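Local coordinates for glycoside hydrolase family 16 protein (Bacteroides ovatus, PDB 7KR6) that probably hydrolyses beta-glucans as an endo-glucanase, and here holds a fluorinated oligosaccharide inhibitor, seen as linked glucose units, in its glycan pocket, at residues A[94-99]-A[236-241]; A[69-74]-A[84-89]; A[53-58]-A[65-70]; A[126-131]-A[147-152]. The protein carries 1 engineered substitution. One frame throughout, in Å; residues are numbered along the deposited sequence.

The four contacts belong to the beta-sandwich expected of a family 16 glycoside hydrolase. Contacts 1 and 4 are buried; contacts 2 and 3 are partly buried. Contacts 1 and 4 lie on neighbouring strands, 232-240 and 125-133, joined through Asn237 OD1 and Trp130 NE1, 2.7 Å apart. Both reach bound sugar, contact 1 through a charged guanidinium and contact 4 through indole rings. Contacts 2 and 3 meet in sequence at Ala69 and Ala70. Each includes a histidine-carboxylate bond, across the strands in contact 2 and within the loop in contact 3. One water bridges contact 2, several contact 3. Strand 93-107 of contact 1 neighbours strand 80-90 of contact 2 and strand 66-67 of contact 3.

Contact 1: A[94-99]-A[236-241]; sequences IYSGRI and FNLAVG. With BGC (beta-D-glucopyranose), chain C.
Residues 94-99 and 236-241 run antiparallel, with Arg98 opposite Asn237 as a non-hydrogen-bonded pair and Ile99 opposite Phe236 as a hydrogen-bonded pair. Ile99 N gives a hydrogen bond to Phe236 O at 3.0 Å, and Phe236 N returns one to Ile99 O. Leu238 N reaches Gly97 O at 3.2 Å, almost in line with the C=O bond. The next link is made by a side chain: Ser96 OG donates to a lone pair of Leu238 O at 2.6 Å. Ile94 CG2 packs on Val240 CG2 at 3.8 Å. Arg98 and Asn237 lie side by side and point the same way, with Asn237 CB against Arg98 CB and CG. Arg98 CG lies anti to the backbone N (chi1 172°) and the chain stays extended to NE, carrying the guanidinium to the glucose. Arg98 NH2 donates to BGC O6 at 3.1 Å, with the oxygen at the edge of the guanidinium and in its plane. Arg98 NE is held by a salt bridge to Glu53. Asn237 OD1 takes the indole NH of Trp130. This strand pair of the family 16 sandwich thus presents Arg98 to the glycan, with second-shell Glu53 probably steadying it, while Asn237 is tied to neighbouring residues.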
loop_
_atom_site.group_PDB
_atom_site.type_symbol
_atom_site.label_atom_id
_atom_site.label_comp_id
_atom_site.label_asym_id
_atom_site.label_seq_id
_atom_site.Cartn_x
_atom_site.Cartn_y
_atom_site.Cartn_z
ATOM N N ILE A 94 15.863 11.710 -18.524
ATOM C CA ILE A 94 15.823 10.246 -18.331
ATOM C C ILE A 94 14.871 9.602 -19.354
ATOM O O ILE A 94 13.810 10.148 -19.596
ATOM C CB ILE A 94 15.476 9.910 -16.869
ATOM C CG1 ILE A 94 16.601 10.422 -15.948
ATOM C CG2 ILE A 94 15.300 8.423 -16.692
ATOM C CD1 ILE A 94 16.232 10.342 -14.505
ATOM N N TYR A 95 15.324 8.510 -19.937
ATOM C CA TYR A 95 14.601 7.747 -20.987
ATOM C C TYR A 95 14.539 6.289 -20.591
ATOM O O TYR A 95 15.509 5.760 -20.070
ATOM C CB TYR A 95 15.345 7.874 -22.310
ATOM C CG TYR A 95 15.607 9.306 -22.680
ATOM C CD1 TYR A 95 14.628 10.053 -23.310
ATOM C CD2 TYR A 95 16.808 9.922 -22.350
ATOM C CE1 TYR A 95 14.841 11.371 -23.656
ATOM C CE2 TYR A 95 17.026 11.253 -22.676
ATOM C CZ TYR A 95 16.045 11.967 -23.348
ATOM O OH TYR A 95 16.205 13.285 -23.673
ATOM N N SER A 96 13.449 5.605 -20.919
ATOM C CA SER A 96 13.378 4.157 -20.681
ATOM C C SER A 96 12.333 3.571 -21.619
ATOM O O SER A 96 11.900 4.286 -22.526
ATOM C CB SER A 96 13.061 3.867 -19.219
ATOM O OG SER A 96 13.286 2.503 -18.938
ATOM N N GLY A 97 12.050 2.287 -21.438
ATOM C CA GLY A 97 11.157 1.541 -22.333
ATOM C C GLY A 97 10.003 0.859 -21.661
ATOM O O GLY A 97 10.083 0.446 -20.462
ATOM N N ARG A 98 8.925 0.746 -22.437
ATOM C CA ARG A 98 7.651 0.169 -21.964
ATOM C C ARG A 98 6.957 -0.422 -23.186
ATOM O O ARG A 98 6.878 0.295 -24.217
ATOM C CB ARG A 98 6.761 1.261 -21.367
ATOM C CG ARG A 98 5.342 0.815 -21.027
ATOM C CD ARG A 98 4.694 1.732 -20.039
ATOM N NE ARG A 98 3.238 1.627 -20.004
ATOM C CZ ARG A 98 2.484 2.105 -19.043
ATOM N NH1 ARG A 98 3.020 2.636 -17.969
ATOM N NH2 ARG A 98 1.155 2.061 -19.141
ATOM N N ILE A 99 6.452 -1.636 -23.066
ATOM C CA ILE A 99 5.643 -2.260 -24.149
ATOM C C ILE A 99 4.337 -2.789 -23.583
ATOM O O ILE A 99 4.245 -3.176 -22.396
ATOM C CB ILE A 99 6.435 -3.370 -24.847
ATOM C CG1 ILE A 99 6.622 -4.586 -23.951
ATOM C CG2 ILE A 99 7.731 -2.843 -25.410
ATOM C CD1 ILE A 99 7.358 -5.756 -24.573
ATOM N N PHE A 236 5.196 -4.713 -19.865
ATOM C CA PHE A 236 6.526 -4.679 -19.186
ATOM C C PHE A 236 7.054 -3.261 -19.251
ATOM O O PHE A 236 6.952 -2.597 -20.294
ATOM C CB PHE A 236 7.564 -5.590 -19.847
ATOM C CG PHE A 236 7.267 -7.069 -19.838
ATOM C CD1 PHE A 236 7.567 -7.890 -18.769
ATOM C CD2 PHE A 236 6.717 -7.645 -20.976
ATOM C CE1 PHE A 236 7.331 -9.259 -18.829
ATOM C CE2 PHE A 236 6.413 -8.993 -21.009
ATOM C CZ PHE A 236 6.730 -9.804 -19.942
ATOM N N ASN A 237 7.687 -2.796 -18.176
ATOM C CA ASN A 237 8.282 -1.430 -18.230
ATOM C C ASN A 237 9.369 -1.322 -17.182
ATOM O O ASN A 237 9.378 -2.127 -16.216
ATOM C CB ASN A 237 7.264 -0.322 -17.982
ATOM C CG ASN A 237 6.770 -0.334 -16.557
ATOM O OD1 ASN A 237 6.095 -1.294 -16.126
ATOM N ND2 ASN A 237 7.314 0.569 -15.741
ATOM N N LEU A 238 10.264 -0.379 -17.416
ATOM C CA LEU A 238 11.283 0.014 -16.411
ATOM C C LEU A 238 11.070 1.504 -16.174
ATOM O O LEU A 238 11.566 2.356 -16.947
ATOM C CB LEU A 238 12.689 -0.368 -16.882
ATOM C CG LEU A 238 13.842 0.073 -15.972
ATOM C CD1 LEU A 238 13.724 -0.554 -14.593
ATOM C CD2 LEU A 238 15.133 -0.394 -16.585
ATOM N N ALA A 239 10.334 1.833 -15.109
ATOM C CA ALA A 239 10.113 3.236 -14.725
ATOM C C ALA A 239 11.338 3.677 -13.921
ATOM O O ALA A 239 12.059 2.800 -13.394
ATOM C CB ALA A 239 8.829 3.416 -13.954
ATOM N N VAL A 240 11.574 4.987 -13.937
ATOM C CA VAL A 240 12.623 5.636 -13.101
ATOM C C VAL A 240 11.962 6.704 -12.236
ATOM O O VAL A 240 11.355 7.699 -12.766
ATOM C CB VAL A 240 13.724 6.223 -13.998
ATOM C CG1 VAL A 240 14.871 6.752 -13.159
ATOM C CG2 VAL A 240 14.204 5.221 -15.031
ATOM N N GLY A 241 12.078 6.556 -10.906
ATOM C CA GLY A 241 11.313 7.394 -9.983
ATOM C C GLY A 241 9.817 7.159 -10.078
ATOM O O GLY A 241 9.404 6.240 -10.786
HETATM C C2 BGC C . -1.287 4.937 -12.744
HETATM C C3 BGC C . -2.454 5.445 -13.630
HETATM C C4 BGC C . -2.324 5.003 -15.071
HETATM C C5 BGC C . -2.141 3.477 -15.190
HETATM C C6 BGC C . -1.904 2.963 -16.588
HETATM C C1 BGC C . -1.190 3.458 -13.008
HETATM O O2 BGC C . -1.445 5.238 -11.390
HETATM O O3 BGC C . -2.451 6.867 -13.463
HETATM O O4 BGC C . -3.506 5.431 -15.803
HETATM O O5 BGC C . -0.990 3.107 -14.367
HETATM O O6 BGC C . -0.714 3.562 -17.159
#

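Contact 2: A[69-74]-A[84-89]; sequences AAHVSV and ILTAER
A beta hairpin, strands 72-77 and 80-90, brings His71 beside Thr86 and Glu88 at the edge of the family 16 sandwich. Val72 and Leu85 form the antiparallel non-hydrogen-bonded pair, and Ser73 and Ile84 the hydrogen-bonded pair. Ser73 N donates to Ile84 O at 2.9 Å, and Ile84 N donates to Ser73 O. Two residues along, past Val72 and Leu85, Thr86 N donates to His71 O at 3.0 Å in a nearly straight bond. The Val72 and Leu85 side chains run alongside each other, and the CD2 branch of Leu85 meets both methyls of Val72, with Leu85 CD2 4.0 Å from Val72 CG2. This face turns inward: Val72 also packs on Ile99, and Leu85 on Phe236. His71 CG is anti to the carbonyl carbon (chi1 -73°), and the ring edge lies along strand 84-89 as far as Glu88. There His71 NE2 donates to the anti lone pair of Glu88 OE1 at 2.8 Å, close to the ring plane. Ring and carboxylate planes are turned 58° apart. Asp68 OD1 bonds to His71 ND1, so both ring nitrogens are engaged and the ring's rotation is fixed. Two carboxylates would be expected to favour a protonated imidazole. On the Ser73 and Ile84 side, a water bonds to Ser73 OG and donates to Ile84 O at 2.8 Å and to Thr86 OG1, itself bonded to Asn263, at 2.9 Å.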
loop_
_atom_site.group_PDB
_atom_site.type_symbol
_atom_site.label_atom_id
_atom_site.label_comp_id
_atom_site.label_asym_id
_atom_site.label_seq_id
_atom_site.Cartn_x
_atom_site.Cartn_y
_atom_site.Cartn_z
ATOM N N ALA A 69 10.754 4.616 -28.181
ATOM C CA ALA A 69 10.941 3.342 -28.886
ATOM C C ALA A 69 12.422 2.954 -28.863
ATOM O O ALA A 69 12.719 1.760 -28.926
ATOM C CB ALA A 69 10.384 3.452 -30.284
ATOM N N ALA A 70 13.335 3.925 -28.840
ATOM C CA ALA A 70 14.782 3.624 -28.898
ATOM C C ALA A 70 15.230 2.854 -27.652
ATOM O O ALA A 70 16.324 2.253 -27.691
ATOM C CB ALA A 70 15.575 4.898 -29.047
ATOM N N HIS A 71 14.465 2.917 -26.554
ATOM C CA HIS A 71 14.892 2.272 -25.296
ATOM C C HIS A 71 14.229 0.911 -25.134
ATOM O O HIS A 71 14.231 0.364 -24.001
ATOM C CB HIS A 71 14.701 3.272 -24.158
ATOM C CG HIS A 71 15.741 4.339 -24.220
ATOM N ND1 HIS A 71 15.619 5.462 -25.054
ATOM C CD2 HIS A 71 16.934 4.465 -23.593
ATOM C CE1 HIS A 71 16.693 6.238 -24.917
ATOM N NE2 HIS A 71 17.510 5.647 -24.038
ATOM N N VAL A 72 13.621 0.400 -26.196
ATOM C CA VAL A 72 13.145 -0.999 -26.281
ATOM C C VAL A 72 13.947 -1.652 -27.404
ATOM O O VAL A 72 13.952 -1.101 -28.542
ATOM C CB VAL A 72 11.634 -1.077 -26.548
ATOM C CG1 VAL A 72 11.191 -2.522 -26.549
ATOM C CG2 VAL A 72 10.834 -0.258 -25.532
ATOM N N SER A 73 14.537 -2.810 -27.115
ATOM C CA SER A 73 15.264 -3.574 -28.149
ATOM C C SER A 73 15.181 -5.067 -27.874
ATOM O O SER A 73 14.818 -5.495 -26.739
ATOM C CB SER A 73 16.682 -3.076 -28.290
ATOM O OG SER A 73 17.462 -3.465 -27.184
ATOM N N VAL A 74 15.485 -5.872 -28.894
ATOM C CA VAL A 74 15.695 -7.326 -28.738
ATOM C C VAL A 74 17.162 -7.622 -29.062
ATOM O O VAL A 74 17.648 -7.128 -30.115
ATOM C CB VAL A 74 14.701 -8.150 -29.586
ATOM C CG1 VAL A 74 15.102 -9.607 -29.618
ATOM C CG2 VAL A 74 13.287 -8.016 -29.032
ATOM N N ILE A 84 14.978 -6.228 -24.227
ATOM C CA ILE A 84 15.811 -5.314 -23.395
ATOM C C ILE A 84 15.080 -3.997 -23.244
ATOM O O ILE A 84 14.831 -3.273 -24.227
ATOM C CB ILE A 84 17.217 -5.118 -23.985
ATOM C CG1 ILE A 84 17.881 -6.445 -24.326
ATOM C CG2 ILE A 84 18.082 -4.297 -23.047
ATOM C CD1 ILE A 84 19.154 -6.273 -25.122
ATOM N N LEU A 85 14.708 -3.665 -22.008
ATOM C CA LEU A 85 14.281 -2.302 -21.673
ATOM C C LEU A 85 15.465 -1.575 -21.023
ATOM O O LEU A 85 15.951 -2.038 -19.950
ATOM C CB LEU A 85 13.085 -2.343 -20.724
ATOM C CG LEU A 85 11.939 -3.249 -21.169
ATOM C CD1 LEU A 85 10.856 -3.309 -20.115
ATOM C CD2 LEU A 85 11.353 -2.811 -22.514
ATOM N N THR A 86 15.854 -0.464 -21.623
ATOM C CA THR A 86 17.058 0.292 -21.190
ATOM C C THR A 86 16.672 1.635 -20.615
ATOM O O THR A 86 16.074 2.460 -21.291
ATOM C CB THR A 86 18.016 0.509 -22.364
ATOM O OG1 THR A 86 18.347 -0.791 -22.864
ATOM C CG2 THR A 86 19.236 1.285 -21.894
ATOM N N ALA A 87 17.044 1.866 -19.356
ATOM C CA ALA A 87 16.909 3.176 -18.705
ATOM C C ALA A 87 18.254 3.906 -18.830
ATOM O O ALA A 87 19.289 3.273 -18.639
ATOM C CB ALA A 87 16.519 3.009 -17.274
ATOM N N GLU A 88 18.197 5.149 -19.239
ATOM C CA GLU A 88 19.393 5.955 -19.576
ATOM C C GLU A 88 19.214 7.369 -19.056
ATOM O O GLU A 88 18.130 7.944 -19.205
ATOM C CB GLU A 88 19.551 6.028 -21.091
ATOM C CG GLU A 88 20.681 6.954 -21.503
ATOM C CD GLU A 88 21.004 6.880 -22.986
ATOM O OE1 GLU A 88 20.153 6.388 -23.771
ATOM O OE2 GLU A 88 22.098 7.311 -23.347
ATOM N N ARG A 89 20.287 7.956 -18.509
ATOM C CA ARG A 89 20.273 9.366 -18.117
ATOM C C ARG A 89 21.269 10.155 -18.978
ATOM O O ARG A 89 22.410 9.713 -19.136
ATOM C CB ARG A 89 20.640 9.505 -16.645
ATOM C CG ARG A 89 20.523 10.937 -16.166
ATOM C CD ARG A 89 20.660 11.019 -14.667
ATOM N NE ARG A 89 20.780 12.372 -14.165
ATOM C CZ ARG A 89 20.815 12.694 -12.879
ATOM N NH1 ARG A 89 20.800 11.737 -11.955
ATOM N NH2 ARG A 89 20.881 13.964 -12.524
HETATM O O HOH W 1 16.786 -1.519 -25.147
#

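Contact 3: A[53-58]-A[65-70]; sequences ETHEPG and QAYDAA
The His55 ring carries Tyr67 CD2 near its plane at one edge, with His55 CD2 to Tyr67 CD2 at 4.0 Å, and the Glu53 carboxylate at another. It also stacks on Trp59 of the glycan pocket. The Tyr67 ring has Gln65 CG over one face, toward the rim. Both rings belong to a single antiparallel bridge, His55 with Tyr67, between a loop and short strand 66-67 of the family 16 sandwich. His55 N donates to Tyr67 O at 3.0 Å. Tyr67 N returns a more bent bond to His55 O at 2.9 Å, with 137° at the hydrogen. Within the loop, His55 NE2 donates to Glu53 OE1 at 2.6 Å, in the ring plane and on the anti lone pair. The other oxygen of Glu53 pairs with Arg98, so one carboxylate links the histidine to a sugar-binding arginine. Tyr67 OH bonds to Asn237 ND2, which fixes the far end of the ring. Pro57 CD rests on Ala66 CB at 3.8 Å, where the loop turns toward Gly58. Waters bridge the segments on both sides of the His55-Tyr67 pair. One bridges Glu56 O and Gln65 O. Another bonds to Thr54 OG1 at 2.7 Å and accepts from Ala69 N at 2.9 Å.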
loop_
_atom_site.group_PDB
_atom_site.type_symbol
_atom_site.label_atom_id
_atom_site.label_comp_id
_atom_site.label_asym_id
_atom_site.label_seq_id
_atom_site.Cartn_x
_atom_site.Cartn_y
_atom_site.Cartn_z
ATOM N N GLU A 53 5.804 2.004 -26.340
ATOM C CA GLU A 53 5.089 3.206 -25.891
ATOM C C GLU A 53 6.031 4.390 -25.938
ATOM O O GLU A 53 7.269 4.223 -25.695
ATOM C CB GLU A 53 4.447 3.035 -24.500
ATOM C CG GLU A 53 3.395 1.957 -24.495
ATOM C CD GLU A 53 2.586 1.899 -23.206
ATOM O OE1 GLU A 53 2.296 2.971 -22.680
ATOM O OE2 GLU A 53 2.299 0.793 -22.733
ATOM N N THR A 54 5.434 5.547 -26.207
ATOM C CA THR A 54 6.092 6.874 -26.248
ATOM C C THR A 54 5.331 7.834 -25.354
ATOM O O THR A 54 4.135 8.074 -25.602
ATOM C CB THR A 54 6.158 7.478 -27.660
ATOM O OG1 THR A 54 6.859 6.546 -28.475
ATOM C CG2 THR A 54 6.867 8.816 -27.632
ATOM N N HIS A 55 5.968 8.339 -24.307
ATOM C CA HIS A 55 5.303 9.268 -23.377
ATOM C C HIS A 55 6.345 10.234 -22.816
ATOM O O HIS A 55 7.514 9.831 -22.675
ATOM C CB HIS A 55 4.640 8.542 -22.184
ATOM C CG HIS A 55 3.674 7.461 -22.536
ATOM N ND1 HIS A 55 2.370 7.729 -22.929
ATOM C CD2 HIS A 55 3.807 6.111 -22.532
ATOM C CE1 HIS A 55 1.742 6.583 -23.142
ATOM N NE2 HIS A 55 2.597 5.566 -22.889
ATOM N N GLU A 56 5.891 11.424 -22.481
ATOM C CA GLU A 56 6.706 12.500 -21.879
ATOM C C GLU A 56 6.983 12.116 -20.425
ATOM O O GLU A 56 6.249 11.322 -19.821
ATOM C CB GLU A 56 5.952 13.837 -21.924
ATOM C CG GLU A 56 5.952 14.493 -23.297
ATOM C CD GLU A 56 7.343 14.763 -23.853
ATOM O OE1 GLU A 56 8.061 15.585 -23.250
ATOM O OE2 GLU A 56 7.737 14.098 -24.833
ATOM N N PRO A 57 8.015 12.704 -19.791
ATOM C CA PRO A 57 8.224 12.525 -18.353
ATOM C C PRO A 57 6.993 12.953 -17.540
ATOM O O PRO A 57 6.284 13.886 -17.909
ATOM C CB PRO A 57 9.471 13.397 -18.071
ATOM C CG PRO A 57 10.148 13.553 -19.395
ATOM C CD PRO A 57 9.031 13.570 -20.416
ATOM N N GLY A 58 6.695 12.232 -16.453
ATOM C CA GLY A 58 5.590 12.598 -15.550
ATOM C C GLY A 58 4.216 12.200 -16.059
ATOM O O GLY A 58 3.253 12.611 -15.439
ATOM N N GLN A 65 11.082 9.280 -16.013
ATOM C CA GLN A 65 11.542 8.892 -17.368
ATOM C C GLN A 65 10.525 9.335 -18.412
ATOM O O GLN A 65 9.310 9.303 -18.155
ATOM C CB GLN A 65 11.750 7.390 -17.521
ATOM C CG GLN A 65 10.471 6.583 -17.750
ATOM C CD GLN A 65 9.510 6.587 -16.589
ATOM O OE1 GLN A 65 9.919 6.722 -15.429
ATOM N NE2 GLN A 65 8.240 6.386 -16.907
ATOM N N ALA A 66 11.046 9.656 -19.588
ATOM C CA ALA A 66 10.267 9.595 -20.839
ATOM C C ALA A 66 10.349 8.161 -21.344
ATOM O O ALA A 66 11.403 7.526 -21.269
ATOM C CB ALA A 66 10.852 10.566 -21.818
ATOM N N TYR A 67 9.271 7.650 -21.905
ATOM C CA TYR A 67 9.353 6.370 -22.624
ATOM C C TYR A 67 9.555 6.652 -24.119
ATOM O O TYR A 67 8.854 7.578 -24.644
ATOM C CB TYR A 67 8.083 5.562 -22.387
ATOM C CG TYR A 67 7.967 4.942 -21.002
ATOM C CD1 TYR A 67 8.944 4.070 -20.554
ATOM C CD2 TYR A 67 6.876 5.183 -20.186
ATOM C CE1 TYR A 67 8.840 3.435 -19.320
ATOM C CE2 TYR A 67 6.751 4.543 -18.964
ATOM C CZ TYR A 67 7.730 3.661 -18.538
ATOM O OH TYR A 67 7.614 3.031 -17.314
ATOM N N ASP A 68 10.378 5.876 -24.768
ATOM C CA ASP A 68 10.515 5.990 -26.244
ATOM C C ASP A 68 10.924 4.676 -26.865
ATOM O O ASP A 68 11.314 3.717 -26.174
ATOM C CB ASP A 68 11.357 7.182 -26.662
ATOM C CG ASP A 68 12.820 7.076 -26.328
ATOM O OD1 ASP A 68 13.345 5.952 -26.299
ATOM O OD2 ASP A 68 13.428 8.142 -26.157
ATOM N N ALA A 69 10.754 4.616 -28.181
ATOM C CA ALA A 69 10.941 3.342 -28.886
ATOM C C ALA A 69 12.422 2.954 -28.863
ATOM O O ALA A 69 12.719 1.760 -28.926
ATOM C CB ALA A 69 10.384 3.452 -30.284
ATOM N N ALA A 70 13.335 3.925 -28.840
ATOM C CA ALA A 70 14.782 3.624 -28.898
ATOM C C ALA A 70 15.230 2.854 -27.652
ATOM O O ALA A 70 16.324 2.253 -27.691
ATOM C CB ALA A 70 15.575 4.898 -29.047
HETATM O O HOH W 2 9.187 2.520 -24.746
HETATM O O HOH W 3 9.374 6.855 -29.444
HETATM O O HOH W 4 6.694 8.752 -19.012
#

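Contact 4: A[126-131]-A[147-152]. Engineered in segment 147-152: Ala149 (natural residue Glu). With G2F (2-deoxy-2-fluoro-alpha-D-glucopyranose), chain B.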
loop_
_atom_site.group_PDB
_atom_site.type_symbol
_atom_site.label_atom_id
_atom_site.label_comp_id
_atom_site.label_asym_id
_atom_site.label_seq_id
_atom_site.Cartn_x
_atom_site.Cartn_y
_atom_site.Cartn_z
ATOM N N TRP A 126 12.148 1.230 -11.011
ATOM C CA TRP A 126 10.826 0.640 -10.753
ATOM C C TRP A 126 10.425 -0.228 -11.931
ATOM O O TRP A 126 9.584 0.170 -12.781
ATOM C CB TRP A 126 9.859 1.787 -10.468
ATOM C CG TRP A 126 8.442 1.412 -10.212
ATOM C CD1 TRP A 126 7.904 0.186 -9.930
ATOM C CD2 TRP A 126 7.357 2.347 -10.178
ATOM N NE1 TRP A 126 6.545 0.294 -9.765
ATOM C CE2 TRP A 126 6.189 1.606 -9.924
ATOM C CE3 TRP A 126 7.252 3.725 -10.425
ATOM C CZ2 TRP A 126 4.939 2.209 -9.864
ATOM C CZ3 TRP A 126 6.017 4.321 -10.352
ATOM C CH2 TRP A 126 4.886 3.573 -10.071
ATOM N N PRO A 127 10.984 -1.441 -12.004
ATOM C CA PRO A 127 10.552 -2.423 -13.013
ATOM C C PRO A 127 9.216 -3.044 -12.638
ATOM O O PRO A 127 8.942 -3.213 -11.439
ATOM C CB PRO A 127 11.585 -3.528 -12.900
ATOM C CG PRO A 127 12.086 -3.428 -11.443
ATOM C CD PRO A 127 12.086 -1.944 -11.160
ATOM N N ALA A 128 8.434 -3.436 -13.652
ATOM C CA ALA A 128 7.143 -4.105 -13.398
ATOM C C ALA A 128 6.777 -5.035 -14.568
ATOM O O ALA A 128 7.199 -4.813 -15.743
ATOM C CB ALA A 128 6.069 -3.083 -13.127
ATOM N N PHE A 129 6.055 -6.072 -14.214
ATOM C CA PHE A 129 5.427 -7.056 -15.111
ATOM C C PHE A 129 3.963 -7.073 -14.708
ATOM O O PHE A 129 3.682 -7.427 -13.538
ATOM C CB PHE A 129 6.124 -8.404 -14.909
ATOM C CG PHE A 129 5.458 -9.604 -15.537
ATOM C CD1 PHE A 129 4.782 -9.515 -16.759
ATOM C CD2 PHE A 129 5.522 -10.828 -14.911
ATOM C CE1 PHE A 129 4.211 -10.651 -17.315
ATOM C CE2 PHE A 129 4.971 -11.971 -15.470
ATOM C CZ PHE A 129 4.307 -11.867 -16.680
ATOM N N TRP A 130 3.072 -6.704 -15.617
ATOM C CA TRP A 130 1.683 -6.428 -15.215
ATOM C C TRP A 130 0.716 -6.577 -16.389
ATOM O O TRP A 130 1.137 -6.920 -17.474
ATOM C CB TRP A 130 1.651 -5.051 -14.563
ATOM C CG TRP A 130 2.192 -3.893 -15.338
ATOM C CD1 TRP A 130 3.485 -3.650 -15.704
ATOM C CD2 TRP A 130 1.474 -2.692 -15.640
ATOM N NE1 TRP A 130 3.594 -2.411 -16.263
ATOM C CE2 TRP A 130 2.378 -1.807 -16.239
ATOM C CE3 TRP A 130 0.146 -2.283 -15.466
ATOM C CZ2 TRP A 130 2.011 -0.518 -16.601
ATOM C CZ3 TRP A 130 -0.205 -1.017 -15.845
ATOM C CH2 TRP A 130 0.706 -0.152 -16.407
ATOM N N MET A 131 -0.567 -6.405 -16.093
ATOM C CA MET A 131 -1.644 -6.674 -17.064
ATOM C C MET A 131 -2.731 -5.634 -16.866
ATOM O O MET A 131 -2.945 -5.191 -15.710
ATOM C CB MET A 131 -2.205 -8.084 -16.860
ATOM C CG MET A 131 -1.229 -9.179 -17.131
ATOM S SD MET A 131 -1.785 -10.769 -16.492
ATOM C CE MET A 131 -3.504 -10.937 -16.997
ATOM N N ILE A 147 1.698 -8.012 -11.366
ATOM C CA ILE A 147 2.163 -9.370 -11.005
ATOM C C ILE A 147 3.409 -9.206 -10.117
ATOM O O ILE A 147 3.492 -9.809 -9.038
ATOM C CB ILE A 147 2.460 -10.239 -12.235
ATOM C CG1 ILE A 147 1.206 -10.483 -13.074
ATOM C CG2 ILE A 147 3.097 -11.547 -11.811
ATOM C CD1 ILE A 147 1.488 -11.077 -14.413
ATOM N N MET A 148 4.320 -8.384 -10.585
ATOM C CA MET A 148 5.555 -8.104 -9.823
ATOM C C MET A 148 5.951 -6.666 -10.103
ATOM O O MET A 148 5.921 -6.225 -11.238
ATOM C CB MET A 148 6.657 -9.072 -10.270
ATOM C CG MET A 148 8.088 -8.800 -9.745
ATOM S SD MET A 148 8.989 -7.473 -10.569
ATOM C CE MET A 148 9.344 -8.201 -12.170
ATOM N N ALA A 149 6.363 -5.979 -9.047
ATOM C CA ALA A 149 7.102 -4.723 -9.122
ATOM C C ALA A 149 8.170 -4.768 -8.044
ATOM O O ALA A 149 7.933 -5.355 -6.985
ATOM C CB ALA A 149 6.203 -3.557 -8.924
ATOM N N MET A 150 9.315 -4.185 -8.341
ATOM C CA MET A 150 10.340 -3.936 -7.282
ATOM C C MET A 150 10.666 -2.456 -7.297
ATOM O O MET A 150 10.310 -1.724 -8.238
ATOM C CB MET A 150 11.589 -4.781 -7.515
ATOM C CG MET A 150 11.282 -6.246 -7.470
ATOM S SD MET A 150 12.699 -7.337 -7.382
ATOM C CE MET A 150 13.055 -7.221 -5.626
ATOM N N GLY A 151 11.320 -1.991 -6.237
ATOM C CA GLY A 151 11.742 -0.578 -6.191
ATOM C C GLY A 151 10.980 0.230 -5.153
ATOM O O GLY A 151 11.176 1.460 -5.102
ATOM N N GLU A 152 10.063 -0.356 -4.378
ATOM C CA GLU A 152 9.174 0.441 -3.487
ATOM C C GLU A 152 9.988 1.206 -2.436
ATOM O O GLU A 152 11.016 0.666 -1.972
ATOM C CB GLU A 152 8.148 -0.469 -2.820
ATOM C CG GLU A 152 6.937 0.264 -2.262
ATOM C CD GLU A 152 7.059 0.645 -0.791
ATOM O OE1 GLU A 152 6.474 1.634 -0.389
ATOM O OE2 GLU A 152 7.831 -0.009 -0.075
HETATM C C1 G2F B . -0.186 -0.689 -11.436
HETATM C C2 G2F B . -0.390 0.783 -11.326
HETATM C C3 G2F B . 0.193 1.518 -12.514
HETATM C C4 G2F B . 1.666 1.200 -12.576
HETATM C C5 G2F B . 1.781 -0.346 -12.760
HETATM C C6 G2F B . 3.170 -0.911 -12.943
HETATM O O3 G2F B . -0.051 2.916 -12.396
HETATM O O4 G2F B . 2.246 1.961 -13.694
HETATM O O5 G2F B . 1.180 -1.067 -11.666
HETATM O O6 G2F B . 4.059 -0.408 -11.877
HETATM F F2 G2F B . -1.779 1.034 -11.104
#
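This contact joins strands 125-133 and 144-150, an antiparallel hairpin in the core of the family 16 sandwich that faces the glycan pocket. Ala128 and Ala149 form the non-hydrogen-bonded pair; Ala149 is engineered and replaces a natural glutamate. Phe129 N donates to Met148 O at 3.0 Å. Phe129 O takes Met148 N at 3.2 Å and, weakly, Ile147 N, so two residues face one in a classic beta bulge. At the bulge Ile147 CD1 sits 3.8 Å from the centroid of the Phe129 ring, a CH-pi contact near the ring normal. Met131 SD touches the same methyl, and the ring of Phe129 meets that of Phe236 nearly in parallel.

On the pocket side, Ala149 CB lies at the edge of the Trp126 indole and in its plane, 4.0 Å from Trp126 NE1. Trp130 CG stands between its backbone N and carbonyl carbon (chi1 55°), which turns the indole face to the fluorinated sugar; its NH is satisfied by Asn237. The sugar's C6 lies over the centre of this plate, with G2F C6 3.5 Å from Trp130 CE2. G2F O6 lies 3.3 Å from Trp126 NE1 and 3.6 Å from Ala128 CB.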